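Local coordinates for protein hydrogenase maturation factor (Thermoanaerobacter tengcongensis, PDB 3VTI) that binds magnesium and probably uses ATP to dehydrate the carbamoyl group it receives from HypF into a nitrile during [NiFe]-hydrogenase maturation, at residues C[71-76]-C[122-127]; C[171-176]-C[231-236]; C[177-182]-C[272-277]; C[191-196]-C[256-261]; C[220-225]-C[279-284]. One frame throughout, in Å; residues are numbered along the deposited sequence.

Interaction 1 (C[71-76]-C[122-127]); sequences LTAAFI and INTSGI
T72 with S125 and A74 with N123 are hydrogen-bonded antiparallel pairs, and the axes of the two strands run at 169° to each other. A74 N gives N123 O a nearly straight bond of 2.7 Å. The return bond runs from N123 N to A74 O. At the next such pair T72 N donates to S125 O at 2.8 Å, while S125 N reaches T72 O from above its carbonyl plane. S125 N also makes a weak bond to T72 OG1. With chi1 at 52°, that hydroxyl sits between the backbone N and the carbonyl carbon of T72, which puts it beside S125 N and CB. A water joins T72 OG1, at 3.0 Å, to N123 OD1. The water donates to the amide oxygen at 2.9 Å. The strands 66-78 and 120-130 lie side by side within the mixed five-stranded sheet of the AIR synthase-like N-terminal domain. On the face with T72, A74, N123 and S125, the sheet meets the second subunit. S125 OG bonds there to S125 OG of that subunit, and A74 packs on its N123. The amide nitrogen of N123 is held within its own chain by S36 and T34. On the other face, L71, A73, F75, I122 and T124 face helices 49-60 and 83-100. F75 and I122 lie side by side and point the same way. F75 CD2 approaches I122 CG1 to 3.7 Å, with the isoleucine branch oblique to the ring. T124 OG1 is hydrogen-bonded to T57 OG1 and A53 O of helix 49-60.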
# COMPACT_ATOMS: atom_id res chain seq x y z
N LEU C 71 5.30 16.74 11.00
CA LEU C 71 4.90 15.70 10.08
C LEU C 71 4.42 14.45 10.80
O LEU C 71 4.85 14.14 11.91
CB LEU C 71 6.06 15.33 9.15
CG LEU C 71 6.11 15.94 7.75
CD1 LEU C 71 6.55 17.39 7.80
CD2 LEU C 71 7.02 15.12 6.84
N THR C 72 3.50 13.73 10.16
CA THR C 72 3.12 12.42 10.63
C THR C 72 3.66 11.41 9.65
O THR C 72 3.83 11.72 8.48
CB THR C 72 1.62 12.28 10.74
OG1 THR C 72 1.04 12.67 9.49
CG2 THR C 72 1.06 13.18 11.86
N ALA C 73 3.97 10.21 10.14
CA ALA C 73 4.48 9.15 9.27
C ALA C 73 3.75 7.84 9.51
O ALA C 73 3.81 7.28 10.60
CB ALA C 73 5.99 8.97 9.46
N ALA C 74 3.04 7.38 8.49
CA ALA C 74 2.34 6.11 8.56
C ALA C 74 2.97 5.09 7.62
O ALA C 74 3.21 5.38 6.44
CB ALA C 74 0.88 6.30 8.25
N PHE C 75 3.26 3.91 8.16
CA PHE C 75 3.92 2.84 7.44
C PHE C 75 3.00 1.63 7.35
O PHE C 75 2.47 1.17 8.36
CB PHE C 75 5.19 2.41 8.17
CG PHE C 75 6.20 3.50 8.35
CD1 PHE C 75 6.18 4.31 9.49
CD2 PHE C 75 7.20 3.69 7.40
CE1 PHE C 75 7.12 5.30 9.67
CE2 PHE C 75 8.15 4.68 7.57
CZ PHE C 75 8.11 5.49 8.71
N ILE C 76 2.83 1.11 6.14
CA ILE C 76 2.08 -0.12 5.93
C ILE C 76 3.06 -1.15 5.35
O ILE C 76 3.49 -1.00 4.20
CB ILE C 76 0.85 0.11 5.01
CG1 ILE C 76 -0.08 1.17 5.64
CG2 ILE C 76 0.13 -1.19 4.75
CD1 ILE C 76 -1.16 1.73 4.73
N ILE C 122 4.17 4.17 2.35
CA ILE C 122 4.27 5.17 3.39
C ILE C 122 3.34 6.35 3.10
O ILE C 122 3.30 6.87 1.98
CB ILE C 122 5.73 5.66 3.57
CG1 ILE C 122 6.65 4.47 3.87
CG2 ILE C 122 5.83 6.69 4.68
CD1 ILE C 122 8.12 4.72 3.54
N ASN C 123 2.60 6.77 4.12
CA ASN C 123 1.87 8.02 4.06
C ASN C 123 2.45 9.04 5.02
O ASN C 123 2.78 8.71 6.16
CB ASN C 123 0.38 7.81 4.35
CG ASN C 123 -0.41 9.11 4.29
OD1 ASN C 123 -0.34 9.93 5.21
ND2 ASN C 123 -1.12 9.33 3.20
N THR C 124 2.56 10.28 4.57
CA THR C 124 2.96 11.36 5.45
C THR C 124 1.96 12.49 5.38
O THR C 124 1.45 12.81 4.30
CB THR C 124 4.38 11.90 5.12
OG1 THR C 124 4.50 12.16 3.72
CG2 THR C 124 5.44 10.90 5.52
N SER C 125 1.66 13.08 6.54
CA SER C 125 0.92 14.34 6.58
C SER C 125 1.80 15.44 7.15
O SER C 125 2.77 15.15 7.86
CB SER C 125 -0.36 14.22 7.41
OG SER C 125 -1.15 13.14 6.94
N GLY C 126 1.47 16.68 6.86
CA GLY C 126 2.31 17.79 7.25
C GLY C 126 1.54 18.98 7.75
O GLY C 126 0.44 19.26 7.26
N ILE C 127 2.13 19.69 8.71
CA ILE C 127 1.61 20.95 9.21
C ILE C 127 2.66 22.03 9.02
O ILE C 127 3.82 21.86 9.39
CB ILE C 127 1.16 20.84 10.70
CG1 ILE C 127 -0.30 20.40 10.76
CG2 ILE C 127 1.31 22.15 11.46
CD1 ILE C 127 -0.78 20.15 12.15
O HOH W 1 0.42 10.11 8.04

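Interaction 2 (C[171-176]-C[231-236]); sequences TPIFSD and ESVKSA
I173 makes most of the apolar contact with the start of helix 231-240. Its CD1 methyl meets A236 CB at 3.9 Å. Its CG2 branch comes to 4.2 Å from V233 CG2. With CG1 anti to the carbonyl carbon (chi1 -72°), CG1 and CD1 reach S232 and A236, and CG2 is left for V233. V233 and A236 are three residues apart on the helix. T171 adds a looser contact at the edge, where its CB stands 3.8 Å from S232 CB. The 171-176 segment is an extended connection between helices 155-164 and 181-187 in the AIR synthase-like C-terminal domain. I173 fills the space between two helices here, since it also touches M158 and A159 of helix 155-164. Polar groups take part only by contact. I173 CG1 rests against S232 OG at 3.5 Å, and I173 CD1 lies near S232 O. That carbonyl is used inside the helix, where S232 O accepts from A236 N at 3.2 Å. Cutting I173 back to an alanine removes both branches and would probably leave V233 CG2 and A236 CB without their apolar partner from this segment. Further along, the segment is held by polar bonds: D176 forms a salt bridge with K252, and S175 OG bonds to H156.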
# COMPACT_ATOMS: atom_id res chain seq x y z
N THR C 171 23.87 7.99 -20.30
CA THR C 171 24.13 8.65 -19.02
C THR C 171 23.11 8.17 -17.96
O THR C 171 21.90 8.22 -18.21
CB THR C 171 24.05 10.19 -19.15
OG1 THR C 171 24.47 10.59 -20.46
CG2 THR C 171 24.91 10.89 -18.10
N PRO C 172 23.58 7.70 -16.79
CA PRO C 172 22.63 7.38 -15.73
C PRO C 172 21.88 8.64 -15.27
O PRO C 172 22.47 9.73 -15.19
CB PRO C 172 23.51 6.82 -14.60
CG PRO C 172 24.88 7.34 -14.89
CD PRO C 172 24.98 7.44 -16.38
N ILE C 173 20.59 8.49 -15.01
CA ILE C 173 19.74 9.59 -14.58
C ILE C 173 19.40 9.43 -13.11
O ILE C 173 18.97 8.36 -12.68
CB ILE C 173 18.46 9.71 -15.46
CG1 ILE C 173 18.84 10.23 -16.84
CG2 ILE C 173 17.45 10.67 -14.83
CD1 ILE C 173 17.97 9.74 -17.96
N PHE C 174 19.61 10.51 -12.35
CA PHE C 174 19.33 10.54 -10.92
C PHE C 174 18.07 11.33 -10.63
O PHE C 174 17.76 12.31 -11.30
CB PHE C 174 20.51 11.17 -10.18
CG PHE C 174 21.75 10.33 -10.20
CD1 PHE C 174 22.62 10.38 -11.29
CD2 PHE C 174 22.04 9.47 -9.14
CE1 PHE C 174 23.77 9.59 -11.31
CE2 PHE C 174 23.19 8.67 -9.16
CZ PHE C 174 24.05 8.73 -10.24
N SER C 175 17.35 10.88 -9.60
CA SER C 175 16.19 11.59 -9.10
C SER C 175 16.61 12.90 -8.44
O SER C 175 17.74 13.04 -7.99
CB SER C 175 15.44 10.72 -8.11
OG SER C 175 14.33 11.42 -7.58
N ASP C 176 15.68 13.85 -8.40
CA ASP C 176 15.98 15.19 -7.91
C ASP C 176 15.41 15.45 -6.52
O ASP C 176 15.39 16.59 -6.07
CB ASP C 176 15.46 16.25 -8.90
CG ASP C 176 13.94 16.25 -9.03
OD1 ASP C 176 13.29 15.26 -8.64
OD2 ASP C 176 13.38 17.25 -9.53
N GLU C 231 20.69 17.13 -20.34
CA GLU C 231 20.90 16.44 -21.60
C GLU C 231 20.54 14.96 -21.52
O GLU C 231 20.00 14.40 -22.48
CB GLU C 231 22.34 16.61 -22.09
CG GLU C 231 22.69 18.03 -22.52
CD GLU C 231 22.00 18.44 -23.81
OE1 GLU C 231 21.99 17.64 -24.76
OE2 GLU C 231 21.49 19.58 -23.87
N SER C 232 20.83 14.34 -20.39
CA SER C 232 20.51 12.93 -20.19
C SER C 232 19.00 12.70 -20.28
O SER C 232 18.55 11.73 -20.89
CB SER C 232 21.06 12.44 -18.86
OG SER C 232 20.51 13.17 -17.78
N VAL C 233 18.22 13.60 -19.68
CA VAL C 233 16.77 13.51 -19.74
C VAL C 233 16.25 13.83 -21.15
O VAL C 233 15.36 13.15 -21.67
CB VAL C 233 16.11 14.41 -18.68
CG1 VAL C 233 14.59 14.37 -18.80
CG2 VAL C 233 16.55 14.00 -17.28
N LYS C 234 16.84 14.86 -21.77
CA LYS C 234 16.48 15.29 -23.11
C LYS C 234 16.54 14.14 -24.13
O LYS C 234 15.55 13.86 -24.81
CB LYS C 234 17.39 16.44 -23.55
CG LYS C 234 17.02 17.10 -24.87
CD LYS C 234 18.11 18.08 -25.28
CE LYS C 234 17.79 18.79 -26.60
NZ LYS C 234 16.68 19.78 -26.44
N SER C 235 17.68 13.46 -24.21
CA SER C 235 17.85 12.39 -25.19
C SER C 235 17.16 11.07 -24.80
O SER C 235 16.78 10.29 -25.67
CB SER C 235 19.33 12.18 -25.55
OG SER C 235 20.06 11.65 -24.47
N ALA C 236 17.00 10.83 -23.50
CA ALA C 236 16.24 9.67 -23.03
C ALA C 236 14.79 9.76 -23.52
O ALA C 236 14.23 8.78 -24.03
CB ALA C 236 16.29 9.59 -21.52

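Interaction 3 (C[177-182]-C[272-277]); sequences VAPLNG and HEYGKD
A178 and Y274 meet in a CH-pi contact, the centre of a mainly apolar packing between the lead into helix 181-187 and the turn before strand 279-285. A178 CB lies 3.8 Å from the centroid of the Y274 ring, only 12° off its normal. The opposite face of the ring carries E273 CG of its own turn, and the phenol is thus held between two aliphatic groups. P179 O lies oblique to the ring, 3.5 Å from Y274 CE2. L180 CD2 comes obliquely to the ring and packs on Y274 CB at 3.9 Å. H272 lies beside the start of the helix, with H272 NE2 3.6 Å from G182 C. The H272 ring is fixed from the other side: Y274 N donates to H272 ND1 at 3.1 Å, a nearly straight bond. A type I turn from H272 to G275 turns both side chains toward 177-182, closed by the bond from G275 N to H272 O. The Y274 hydroxyl is bonded to E99 at the end of helix 83-100. L180 is the N-cap residue of helix 181-187, and P179 packs on helix 49-60, placing the contact where the two domains meet.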
# COMPACT_ATOMS: atom_id res chain seq x y z
N VAL C 177 14.93 14.38 -5.86
CA VAL C 177 14.28 14.47 -4.54
C VAL C 177 15.02 15.42 -3.62
O VAL C 177 16.22 15.24 -3.34
CB VAL C 177 14.19 13.11 -3.83
CG1 VAL C 177 13.16 13.16 -2.70
CG2 VAL C 177 13.83 12.03 -4.80
N ALA C 178 14.29 16.43 -3.15
CA ALA C 178 14.82 17.48 -2.29
C ALA C 178 13.70 18.19 -1.54
O ALA C 178 12.57 18.28 -2.05
CB ALA C 178 15.63 18.47 -3.12
N PRO C 179 13.98 18.68 -0.32
CA PRO C 179 13.05 19.57 0.38
C PRO C 179 13.29 21.00 -0.07
O PRO C 179 14.44 21.47 -0.07
CB PRO C 179 13.43 19.38 1.85
CG PRO C 179 14.90 19.08 1.82
CD PRO C 179 15.17 18.37 0.51
N LEU C 180 12.22 21.68 -0.45
CA LEU C 180 12.33 23.00 -1.06
C LEU C 180 11.84 24.11 -0.15
O LEU C 180 11.76 25.27 -0.56
CB LEU C 180 11.55 23.06 -2.38
CG LEU C 180 11.99 22.12 -3.50
CD1 LEU C 180 10.92 22.11 -4.57
CD2 LEU C 180 13.35 22.53 -4.09
N ASN C 181 11.52 23.76 1.08
CA ASN C 181 11.02 24.76 2.02
C ASN C 181 12.01 25.90 2.26
O ASN C 181 11.60 27.02 2.53
CB ASN C 181 10.59 24.11 3.33
CG ASN C 181 11.73 23.43 4.03
OD1 ASN C 181 12.52 22.71 3.42
ND2 ASN C 181 11.82 23.64 5.34
N GLY C 182 13.31 25.60 2.16
CA GLY C 182 14.37 26.60 2.27
C GLY C 182 14.35 27.59 1.11
O GLY C 182 14.44 28.80 1.31
N HIS C 272 20.35 29.91 -4.48
CA HIS C 272 20.01 28.82 -3.56
C HIS C 272 20.42 27.48 -4.17
O HIS C 272 20.23 27.25 -5.36
CB HIS C 272 18.52 28.84 -3.24
CG HIS C 272 18.12 27.86 -2.18
ND1 HIS C 272 17.96 26.52 -2.42
CD2 HIS C 272 17.84 28.03 -0.86
CE1 HIS C 272 17.60 25.90 -1.31
NE2 HIS C 272 17.52 26.80 -0.35
N GLU C 273 20.97 26.60 -3.33
CA GLU C 273 21.51 25.31 -3.77
C GLU C 273 20.57 24.48 -4.67
O GLU C 273 21.05 23.79 -5.57
CB GLU C 273 21.99 24.47 -2.58
CG GLU C 273 20.86 24.02 -1.64
CD GLU C 273 21.37 23.28 -0.42
OE1 GLU C 273 22.36 22.51 -0.54
OE2 GLU C 273 20.76 23.45 0.67
N TYR C 274 19.26 24.54 -4.43
CA TYR C 274 18.30 23.80 -5.26
C TYR C 274 17.70 24.63 -6.38
O TYR C 274 16.73 24.21 -7.01
CB TYR C 274 17.19 23.18 -4.41
CG TYR C 274 17.68 22.17 -3.39
CD1 TYR C 274 18.50 21.11 -3.78
CD2 TYR C 274 17.33 22.29 -2.04
CE1 TYR C 274 18.97 20.19 -2.85
CE2 TYR C 274 17.79 21.37 -1.10
CZ TYR C 274 18.61 20.32 -1.51
OH TYR C 274 19.06 19.41 -0.60
N GLY C 275 18.26 25.82 -6.62
CA GLY C 275 17.72 26.75 -7.61
C GLY C 275 18.69 27.24 -8.67
O GLY C 275 18.40 28.22 -9.35
N LYS C 276 19.82 26.57 -8.82
CA LYS C 276 20.87 27.01 -9.75
C LYS C 276 20.46 26.98 -11.23
O LYS C 276 20.98 27.76 -12.03
CB LYS C 276 22.16 26.19 -9.56
CG LYS C 276 22.81 26.32 -8.19
CD LYS C 276 23.46 27.69 -7.97
CE LYS C 276 24.15 27.76 -6.61
NZ LYS C 276 24.32 29.17 -6.14
N ASP C 277 19.54 26.09 -11.58
CA ASP C 277 19.15 25.91 -12.97
C ASP C 277 17.81 26.55 -13.26
O ASP C 277 17.19 26.25 -14.28
CB ASP C 277 19.09 24.42 -13.34
CG ASP C 277 20.40 23.70 -13.09
OD1 ASP C 277 21.46 24.23 -13.51
OD2 ASP C 277 20.38 22.61 -12.48

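Interaction 4 (C[191-196]-C[256-261]); sequences GEAIKV and VVERDY
A classic beta bulge joins strand 194-198 to strand 254-257 in the seven-stranded sheet of the C-terminal domain. K195 and V196 both face V256. V256 O accepts from K195 N at 2.9 Å and, weakly, from V196 N. V256 N in turn donates to V196 O at 3.0 Å. Between V196 and I194 the register shifts by one residue, and I194 pairs with V257 as a non-hydrogen-bonded antiparallel pair. A193 O, just ahead of the strand, takes a bond of 2.9 Å from E258 N, which lies in its carbonyl plane. The side chains pack on both faces of the sheet. I194 and V257 lie side by side, with I194 CD1 3.6 Å from V257 CG1. On the other face V196 and V256 run alongside each other, V196 CB touching V256 CG2 at 3.7 Å, and both also touch I212 of helix 204-216. The Y261 ring stands over A193. A193 CB makes a CH-pi contact with the Y261 ring, 4.0 Å from the centroid and shifted toward the rim. The chi1 of -64° puts Y261 CG beside its backbone N, which swings the ring back over A193. K195 crosses E258 with its CE near E258 CG, but its bent chain carries NZ to the N140 carbonyl. The two therefore meet through their carbon chains, and K195 NZ and E258 OE2, 6.3 Å apart, make no salt bridge; the pairing rests on main-chain bonds and apolar faces, with at most a weak electrostatic pull between the two.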
# COMPACT_ATOMS: atom_id res chain seq x y z
N GLY C 191 6.68 38.23 -0.58
CA GLY C 191 5.32 38.39 -0.06
C GLY C 191 4.23 38.11 -1.08
O GLY C 191 4.21 37.05 -1.71
N GLU C 192 3.33 39.08 -1.25
CA GLU C 192 2.13 38.94 -2.08
C GLU C 192 2.43 38.86 -3.58
O GLU C 192 1.59 38.42 -4.37
CB GLU C 192 1.13 40.06 -1.78
CG GLU C 192 -0.21 39.95 -2.50
CD GLU C 192 -1.32 40.69 -1.78
OE1 GLU C 192 -1.77 41.75 -2.29
OE2 GLU C 192 -1.72 40.21 -0.69
N ALA C 193 3.63 39.28 -3.97
CA ALA C 193 4.07 39.19 -5.37
C ALA C 193 4.20 37.74 -5.83
O ALA C 193 4.10 37.45 -7.02
CB ALA C 193 5.38 39.96 -5.58
N ILE C 194 4.45 36.84 -4.88
CA ILE C 194 4.40 35.41 -5.13
C ILE C 194 2.93 35.01 -5.14
O ILE C 194 2.23 35.12 -4.12
CB ILE C 194 5.17 34.60 -4.05
CG1 ILE C 194 6.64 35.04 -3.95
CG2 ILE C 194 5.00 33.08 -4.25
CD1 ILE C 194 7.52 34.70 -5.15
N LYS C 195 2.46 34.56 -6.29
CA LYS C 195 1.04 34.29 -6.47
C LYS C 195 0.69 32.81 -6.42
O LYS C 195 -0.27 32.43 -5.76
CB LYS C 195 0.54 34.95 -7.76
CG LYS C 195 0.37 36.46 -7.60
CD LYS C 195 0.29 37.10 -8.94
CE LYS C 195 -0.66 38.29 -8.96
NZ LYS C 195 -2.08 37.86 -8.88
N VAL C 196 1.49 31.98 -7.09
CA VAL C 196 1.26 30.53 -7.13
C VAL C 196 2.56 29.75 -6.90
O VAL C 196 3.62 30.14 -7.40
CB VAL C 196 0.65 30.07 -8.46
CG1 VAL C 196 0.49 28.53 -8.51
CG2 VAL C 196 -0.68 30.77 -8.71
N VAL C 256 4.60 31.31 -9.98
CA VAL C 256 3.98 32.43 -10.68
C VAL C 256 4.18 33.69 -9.83
O VAL C 256 3.94 33.67 -8.63
CB VAL C 256 2.48 32.17 -10.97
CG1 VAL C 256 1.91 33.24 -11.85
CG2 VAL C 256 2.31 30.81 -11.65
N VAL C 257 4.62 34.78 -10.46
CA VAL C 257 4.92 36.05 -9.76
C VAL C 257 4.39 37.28 -10.49
O VAL C 257 4.08 37.22 -11.68
CB VAL C 257 6.45 36.28 -9.55
CG1 VAL C 257 7.05 35.19 -8.70
CG2 VAL C 257 7.18 36.35 -10.88
N GLU C 258 4.31 38.39 -9.78
CA GLU C 258 4.06 39.68 -10.41
C GLU C 258 5.18 40.03 -11.37
O GLU C 258 6.36 39.77 -11.11
CB GLU C 258 3.89 40.80 -9.37
CG GLU C 258 2.53 40.82 -8.71
CD GLU C 258 2.04 42.23 -8.43
OE1 GLU C 258 1.94 43.02 -9.39
OE2 GLU C 258 1.73 42.54 -7.25
N ARG C 259 4.79 40.64 -12.49
CA ARG C 259 5.70 40.97 -13.58
C ARG C 259 6.99 41.66 -13.12
O ARG C 259 8.08 41.28 -13.55
CB ARG C 259 4.96 41.85 -14.59
CG ARG C 259 5.47 41.72 -16.01
CD ARG C 259 4.49 42.31 -17.01
NE ARG C 259 4.54 41.59 -18.29
CZ ARG C 259 5.37 41.87 -19.29
NH1 ARG C 259 6.24 42.86 -19.17
NH2 ARG C 259 5.33 41.16 -20.41
N ASP C 260 6.86 42.67 -12.25
CA ASP C 260 8.00 43.47 -11.80
C ASP C 260 8.95 42.72 -10.86
O ASP C 260 10.09 43.13 -10.65
CB ASP C 260 7.53 44.78 -11.14
CG ASP C 260 7.44 45.95 -12.13
OD1 ASP C 260 7.61 45.74 -13.35
OD2 ASP C 260 7.19 47.10 -11.68
N TYR C 261 8.50 41.60 -10.30
CA TYR C 261 9.29 40.87 -9.31
C TYR C 261 9.93 39.60 -9.84
O TYR C 261 10.64 38.90 -9.10
CB TYR C 261 8.45 40.59 -8.05
CG TYR C 261 8.03 41.86 -7.35
CD1 TYR C 261 8.77 42.37 -6.29
CD2 TYR C 261 6.91 42.58 -7.78
CE1 TYR C 261 8.39 43.55 -5.65
CE2 TYR C 261 6.52 43.75 -7.15
CZ TYR C 261 7.27 44.23 -6.09
OH TYR C 261 6.87 45.38 -5.47

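Interaction 5 (C[220-225]-C[279-284]); sequences IKIYEE and EIIGEV
I222 and I281 meet where strand 219-223 pairs with a classic beta bulge in strand 279-285, formed by I281 and G282, which both face V147 of the next strand. The two strands run antiparallel at 152°. K221 N gives E283 O an almost straight bond of 2.7 Å. Further on, Y223 N donates to I281 O at 2.8 Å, and the donor lies nearly in line with the C=O bond. The same oxygen, I281 O, takes a CA-H contact from I222 CA at 3.2 Å. I222 and I281 lie side by side and point the same way, with I222 CG2 4.1 Å from I281 CD1. The chi1 of 64° sets I222 CG1 between its backbone N and carbonyl carbon, which leaves CG2 to meet I281. I220 CG1 lies 4.4 Å from V284 CG2, a looser contact. The Y223 ring comes edge-on: its CD2 is 3.5 Å from I281 O, and G282 CA lies near the ring plane at the same edge. Were the ring replaced by the small side chain of an alanine, the edge beside I281 O and G282 CA would probably be left without cover, though the main-chain bond needs no side chain. On the face of K221 and E283, the lysine NZ turns away to N293 and S299, and E283 OE2 forms a salt bridge with R259 NH2. On the other face I220 and I222 pack on L209 of helix 204-216. Strand 290-293 flanks 219-223 on its far side, and strand 146-149 flanks 279-285.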
# COMPACT_ATOMS: atom_id res chain seq x y z
N ILE C 220 -1.66 30.03 -20.11
CA ILE C 220 -0.21 30.11 -19.87
C ILE C 220 0.58 29.79 -21.13
O ILE C 220 0.34 28.77 -21.80
CB ILE C 220 0.26 29.20 -18.69
CG1 ILE C 220 -0.48 29.57 -17.40
CG2 ILE C 220 1.76 29.35 -18.47
CD1 ILE C 220 -0.02 28.83 -16.17
N LYS C 221 1.52 30.67 -21.43
CA LYS C 221 2.41 30.47 -22.52
C LYS C 221 3.81 30.23 -22.04
O LYS C 221 4.37 31.02 -21.33
CB LYS C 221 2.38 31.66 -23.45
CG LYS C 221 3.21 31.49 -24.68
CD LYS C 221 2.76 32.42 -25.76
CE LYS C 221 1.57 31.89 -26.51
NZ LYS C 221 1.90 31.56 -27.90
N ILE C 222 4.37 29.11 -22.46
CA ILE C 222 5.77 28.81 -22.17
C ILE C 222 6.65 28.77 -23.43
O ILE C 222 6.17 28.71 -24.57
CB ILE C 222 5.94 27.53 -21.32
CG1 ILE C 222 5.44 26.29 -22.06
CG2 ILE C 222 5.25 27.70 -19.96
CD1 ILE C 222 5.71 24.97 -21.34
N TYR C 223 7.96 28.83 -23.21
CA TYR C 223 8.93 28.94 -24.29
C TYR C 223 9.89 27.75 -24.31
O TYR C 223 10.62 27.52 -23.34
CB TYR C 223 9.66 30.29 -24.23
CG TYR C 223 8.71 31.45 -24.45
CD1 TYR C 223 8.49 31.97 -25.73
CD2 TYR C 223 7.99 32.00 -23.39
CE1 TYR C 223 7.59 33.02 -25.94
CE2 TYR C 223 7.09 33.05 -23.58
CZ TYR C 223 6.90 33.55 -24.86
OH TYR C 223 6.01 34.58 -25.06
N GLU C 224 9.85 27.00 -25.40
CA GLU C 224 10.69 25.82 -25.59
C GLU C 224 12.16 26.05 -25.26
O GLU C 224 12.73 25.32 -24.45
CB GLU C 224 10.54 25.30 -27.03
CG GLU C 224 11.32 24.03 -27.32
CD GLU C 224 11.09 23.53 -28.73
OE1 GLU C 224 11.34 24.31 -29.70
OE2 GLU C 224 10.65 22.37 -28.88
N GLU C 225 12.76 27.06 -25.88
CA GLU C 225 14.17 27.42 -25.69
C GLU C 225 14.55 27.78 -24.25
O GLU C 225 15.72 27.73 -23.88
CB GLU C 225 14.58 28.57 -26.61
CG GLU C 225 13.59 29.74 -26.67
CD GLU C 225 12.41 29.45 -27.61
OE1 GLU C 225 12.66 29.21 -28.81
OE2 GLU C 225 11.24 29.44 -27.14
N GLU C 279 14.83 29.01 -14.36
CA GLU C 279 14.56 29.84 -15.54
C GLU C 279 13.16 30.45 -15.50
O GLU C 279 12.21 29.84 -15.01
CB GLU C 279 14.71 29.02 -16.83
CG GLU C 279 16.07 28.35 -17.07
CD GLU C 279 17.15 29.28 -17.62
OE1 GLU C 279 18.20 28.75 -18.05
OE2 GLU C 279 16.96 30.53 -17.63
N ILE C 280 13.06 31.67 -16.01
CA ILE C 280 11.80 32.25 -16.47
C ILE C 280 11.40 31.43 -17.69
O ILE C 280 12.17 31.33 -18.65
CB ILE C 280 12.01 33.74 -16.88
CG1 ILE C 280 12.42 34.59 -15.67
CG2 ILE C 280 10.77 34.30 -17.60
CD1 ILE C 280 12.75 36.04 -15.99
N ILE C 281 10.22 30.82 -17.66
CA ILE C 281 9.80 29.91 -18.73
C ILE C 281 8.57 30.35 -19.53
O ILE C 281 8.33 29.85 -20.63
CB ILE C 281 9.60 28.45 -18.24
CG1 ILE C 281 8.52 28.39 -17.15
CG2 ILE C 281 10.93 27.85 -17.77
CD1 ILE C 281 7.94 27.01 -16.91
N GLY C 282 7.79 31.29 -19.00
CA GLY C 282 6.57 31.71 -19.67
C GLY C 282 5.84 32.88 -19.05
O GLY C 282 6.38 33.60 -18.21
N GLU C 283 4.59 33.04 -19.49
CA GLU C 283 3.74 34.18 -19.13
C GLU C 283 2.28 33.72 -19.05
O GLU C 283 1.84 32.89 -19.84
CB GLU C 283 3.88 35.32 -20.16
CG GLU C 283 3.34 36.67 -19.68
CD GLU C 283 3.42 37.79 -20.73
OE1 GLU C 283 2.78 37.67 -21.80
OE2 GLU C 283 4.10 38.81 -20.46
N VAL C 284 1.55 34.27 -18.09
CA VAL C 284 0.13 34.01 -17.91
C VAL C 284 -0.71 34.82 -18.92
O VAL C 284 -0.65 36.05 -18.96
CB VAL C 284 -0.31 34.33 -16.47
CG1 VAL C 284 -1.81 34.18 -16.31
CG2 VAL C 284 0.42 33.43 -15.48

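In the fold
Interaction 1 belongs to the N-terminal domain, and interactions 2 to 5 to the C-terminal domain. Interactions 4 and 5 share one sheet and touch: a salt bridge of 2.7 Å joins R259 NH2 to E283 OE2, and V256 CG1 packs on V284 CG2. Interaction 3 adjoins interaction 2 through 171-182 and interaction 5 through 272-284. The magnesium ion is bound by D22, D60 and D199. Interaction 3 comes closest to it, with the L180 side chain about 9 Å from the metal and about 5 Å from that of D199. The side chains of T124 of interaction 1 and V196 of interaction 4 lie about 11 and 10 Å from the ion. Interactions 2 and 5 are away from the site.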